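PDB 4L8J: putative efflux transporter from Bacteroides eggerthii, which probably serves as the periplasmic adaptor (membrane fusion protein) of an efflux system, as in the HlyD family. Local coordinates for residues K164-F169 against R201-L206. Residues are numbered along the deposited sequence; the frame is centred on the assembly and turned at random.
Sequences KLRIKF and RLEEYL
A side-on salt bridge between Arg166 and Glu203 spans the outer surface of a six-stranded antiparallel beta barrel, consistent with the beta-barrel domain of HlyD-family adaptors. Strands 166-171 and 198-205 are not neighbours in the barrel: strand 215-221 runs between them, and the two side chains reach over it, with Glu203 also touching Thr218 and Ile220. A classic beta bulge, with Glu203 and Glu204 both facing Thr218, lies within strand 198-205 at this point. Glu203 sends CG anti to its backbone N (chi1 -179°) and continues fully extended, which carries the carboxylate across to the arginine. Each oxygen takes one nitrogen. Arg166 NE donates to Glu203 OE1 at 2.9 Å, nearly in the guanidinium plane, while Arg166 NH2 reaches Glu203 OE2 at 3.1 Å along a more bent path. The fit is twisted, with guanidinium and carboxylate planes 41° apart, but two bonds still limit rotation of the carboxylate. Lys164 adds a second positive charge, though its NZ stays 4.3 Å from Glu203 OE2, beyond a direct salt bridge. One water closes that gap: it accepts from Lys164 NZ, and weakly from Arg201 NH2, and donates to Glu203 OE2 at 3.0 Å.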
ATOM      1  N   LYS A 164       7.050 -45.845   6.388  1.00 42.49           N
ATOM      2  CA  LYS A 164       6.935 -44.399   6.480  1.00 40.09           C
ATOM      3  C   LYS A 164       8.176 -43.723   7.027  1.00 41.89           C
ATOM      4  O   LYS A 164       8.693 -44.096   8.083  1.00 41.34           O
ATOM      5  CB  LYS A 164       5.739 -44.030   7.386  1.00 39.76           C
ATOM      6  CG  LYS A 164       4.389 -44.394   6.803  1.00 49.47           C
ATOM      7  CD  LYS A 164       3.269 -44.145   7.811  1.00 49.16           C
ATOM      8  CE  LYS A 164       1.934 -44.601   7.297  1.00 45.75           C
ATOM      9  NZ  LYS A 164       0.916 -44.605   8.385  1.00 54.55           N
ATOM     10  N   LEU A 165       8.600 -42.660   6.367  1.00 38.22           N
ATOM     11  CA  LEU A 165       9.697 -41.895   6.930  1.00 36.84           C
ATOM     12  C   LEU A 165       9.094 -40.618   7.533  1.00 35.94           C
ATOM     13  O   LEU A 165       8.725 -39.701   6.804  1.00 34.58           O
ATOM     14  CB  LEU A 165      10.814 -41.599   5.931  1.00 37.43           C
ATOM     15  CG  LEU A 165      12.094 -41.242   6.674  1.00 42.12           C
ATOM     16  CD1 LEU A 165      13.192 -42.156   6.334  1.00 43.47           C
ATOM     17  CD2 LEU A 165      12.407 -39.788   6.620  1.00 43.05           C
ATOM     18  N   ARG A 166       8.954 -40.610   8.854  1.00 31.64           N
ATOM     19  CA  ARG A 166       8.382 -39.529   9.646  1.00 31.63           C
ATOM     20  C   ARG A 166       9.449 -38.556  10.099  1.00 34.64           C
ATOM     21  O   ARG A 166      10.532 -38.953  10.531  1.00 33.90           O
ATOM     22  CB  ARG A 166       7.647 -40.063  10.875  1.00 31.49           C
ATOM     23  CG  ARG A 166       6.281 -40.578  10.600  1.00 42.02           C
ATOM     24  CD  ARG A 166       5.658 -41.049  11.893  1.00 43.36           C
ATOM     25  NE  ARG A 166       4.354 -41.645  11.651  1.00 46.68           N
ATOM     26  CZ  ARG A 166       4.148 -42.920  11.328  1.00 71.06           C
ATOM     27  NH1 ARG A 166       5.173 -43.761  11.216  1.00 62.98           N
ATOM     28  NH2 ARG A 166       2.916 -43.367  11.127  1.00 60.71           N
ATOM     29  N   ILE A 167       9.119 -37.270   9.993  1.00 31.35           N
ATOM     30  CA  ILE A 167       9.966 -36.153  10.380  1.00 30.43           C
ATOM     31  C   ILE A 167       9.158 -35.289  11.313  1.00 35.04           C
ATOM     32  O   ILE A 167       8.027 -34.911  10.975  1.00 34.47           O
ATOM     33  CB  ILE A 167      10.460 -35.378   9.133  1.00 32.97           C
ATOM     34  CG1 ILE A 167      11.492 -36.212   8.342  1.00 33.15           C
ATOM     35  CG2 ILE A 167      11.016 -33.969   9.503  1.00 32.60           C
ATOM     36  CD1 ILE A 167      11.578 -35.898   6.960  1.00 34.97           C
ATOM     37  N   LYS A 168       9.739 -34.966  12.479  1.00 31.67           N
ATOM     38  CA  LYS A 168       9.108 -34.100  13.456  1.00 31.33           C
ATOM     39  C   LYS A 168       9.852 -32.771  13.527  1.00 32.77           C
ATOM     40  O   LYS A 168      11.062 -32.717  13.382  1.00 32.58           O
ATOM     41  CB  LYS A 168       9.022 -34.798  14.839  1.00 33.95           C
ATOM     42  CG  LYS A 168       8.568 -33.924  16.044  1.00 51.56           C
ATOM     43  CD  LYS A 168       7.103 -33.402  15.993  1.00 51.94           C
ATOM     44  N   PHE A 169       9.108 -31.691  13.686  1.00 28.92           N
ATOM     45  CA  PHE A 169       9.639 -30.342  13.879  1.00 27.69           C
ATOM     46  C   PHE A 169       8.600 -29.550  14.614  1.00 30.71           C
ATOM     47  O   PHE A 169       7.456 -29.999  14.722  1.00 30.03           O
ATOM     48  CB  PHE A 169      10.064 -29.665  12.566  1.00 28.52           C
ATOM     49  CG  PHE A 169       8.960 -29.485  11.552  1.00 28.21           C
ATOM     50  CD1 PHE A 169       8.469 -30.573  10.831  1.00 29.24           C
ATOM     51  CD2 PHE A 169       8.423 -28.229  11.302  1.00 27.23           C
ATOM     52  CE1 PHE A 169       7.460 -30.407   9.887  1.00 28.31           C
ATOM     53  CE2 PHE A 169       7.431 -28.061  10.331  1.00 29.27           C
ATOM     54  CZ  PHE A 169       6.937 -29.154   9.651  1.00 27.26           C
ATOM     55  N   ARG A 201       4.389 -34.964   2.875  1.00 31.87           N
ATOM     56  CA  ARG A 201       3.005 -34.626   3.130  1.00 31.55           C
ATOM     57  C   ARG A 201       2.764 -34.485   4.623  1.00 32.38           C
ATOM     58  O   ARG A 201       3.418 -35.141   5.428  1.00 29.77           O
ATOM     59  CB  ARG A 201       2.038 -35.656   2.503  1.00 34.27           C
ATOM     60  CG  ARG A 201       2.165 -37.067   3.064  1.00 43.24           C
ATOM     61  CD  ARG A 201       0.989 -37.948   2.667  1.00 58.45           C
ATOM     62  NE  ARG A 201       0.756 -38.971   3.691  1.00 59.01           N
ATOM     63  CZ  ARG A 201       1.391 -40.134   3.735  1.00 66.98           C
ATOM     64  NH1 ARG A 201       2.275 -40.450   2.798  1.00 55.08           N
ATOM     65  NH2 ARG A 201       1.155 -40.989   4.722  1.00 52.30           N
ATOM     66  N   LEU A 202       1.750 -33.698   4.985  1.00 30.71           N
ATOM     67  CA  LEU A 202       1.368 -33.540   6.370  1.00 31.44           C
ATOM     68  C   LEU A 202       0.801 -34.826   6.935  1.00 36.27           C
ATOM     69  O   LEU A 202      -0.109 -35.398   6.340  1.00 35.77           O
ATOM     70  CB  LEU A 202       0.313 -32.424   6.503  1.00 31.51           C
ATOM     71  CG  LEU A 202      -0.185 -32.148   7.919  1.00 36.05           C
ATOM     72  CD1 LEU A 202       0.978 -31.682   8.851  1.00 34.88           C
ATOM     73  CD2 LEU A 202      -1.291 -31.130   7.891  1.00 39.48           C
ATOM     74  N   GLU A 203       1.280 -35.247   8.108  1.00 32.17           N
ATOM     75  CA  GLU A 203       0.656 -36.374   8.755  1.00 31.88           C
ATOM     76  C   GLU A 203      -0.317 -35.829   9.790  1.00 34.19           C
ATOM     77  O   GLU A 203      -1.469 -36.254   9.844  1.00 32.17           O
ATOM     78  CB  GLU A 203       1.654 -37.355   9.380  1.00 33.31           C
ATOM     79  CG  GLU A 203       0.895 -38.524  10.011  1.00 43.65           C
ATOM     80  CD  GLU A 203       1.681 -39.648  10.652  1.00 58.70           C
ATOM     81  OE1 GLU A 203       2.519 -39.367  11.537  1.00 42.37           O
ATOM     82  OE2 GLU A 203       1.393 -40.823  10.326  1.00 59.23           O
ATOM     83  N   GLU A 204       0.152 -34.866  10.608  1.00 30.16           N
ATOM     84  CA  GLU A 204      -0.635 -34.251  11.674  1.00 29.87           C
ATOM     85  C   GLU A 204       0.161 -33.156  12.383  1.00 35.01           C
ATOM     86  O   GLU A 204       1.373 -33.109  12.262  1.00 33.28           O
ATOM     87  CB  GLU A 204      -1.057 -35.299  12.722  1.00 30.60           C
ATOM     88  CG  GLU A 204       0.147 -35.910  13.429  1.00 42.66           C
ATOM     89  CD  GLU A 204      -0.109 -37.167  14.223  1.00 63.12           C
ATOM     90  OE1 GLU A 204      -0.892 -38.025  13.753  1.00 55.77           O
ATOM     91  OE2 GLU A 204       0.522 -37.319  15.293  1.00 54.36           O
ATOM     92  N   TYR A 205      -0.525 -32.298  13.128  1.00 33.07           N
ATOM     93  CA  TYR A 205       0.130 -31.312  13.985  1.00 33.17           C
ATOM     94  C   TYR A 205      -0.746 -31.086  15.193  1.00 38.66           C
ATOM     95  O   TYR A 205      -1.976 -31.151  15.067  1.00 37.50           O
ATOM     96  CB  TYR A 205       0.533 -30.000  13.277  1.00 33.04           C
ATOM     97  CG  TYR A 205      -0.571 -29.135  12.700  1.00 35.68           C
ATOM     98  CD1 TYR A 205      -1.247 -28.209  13.494  1.00 37.33           C
ATOM     99  CD2 TYR A 205      -0.828 -29.127  11.330  1.00 36.80           C
ATOM    100  CE1 TYR A 205      -2.221 -27.360  12.953  1.00 39.61           C
ATOM    101  CE2 TYR A 205      -1.769 -28.257  10.771  1.00 37.64           C
ATOM    102  CZ  TYR A 205      -2.478 -27.390  11.588  1.00 44.63           C
ATOM    103  OH  TYR A 205      -3.412 -26.556  11.027  1.00 44.87           O
ATOM    104  N   LEU A 206      -0.122 -30.873  16.367  1.00 36.48           N
ATOM    105  CA  LEU A 206      -0.863 -30.624  17.598  1.00 38.79           C
ATOM    106  C   LEU A 206      -1.194 -29.128  17.676  1.00 46.09           C
ATOM    107  O   LEU A 206      -0.282 -28.302  17.813  1.00 45.20           O
ATOM    108  CB  LEU A 206      -0.067 -31.100  18.829  1.00 39.57           C
ATOM    109  CG  LEU A 206      -0.793 -31.026  20.185  1.00 46.30           C
ATOM    110  CD1 LEU A 206      -2.045 -31.954  20.231  1.00 46.71           C
ATOM    111  CD2 LEU A 206       0.153 -31.352  21.331  1.00 47.24           C
TER
HETATM  112  O   HOH W   1       0.170 -41.731   7.732  1.00 57.30           O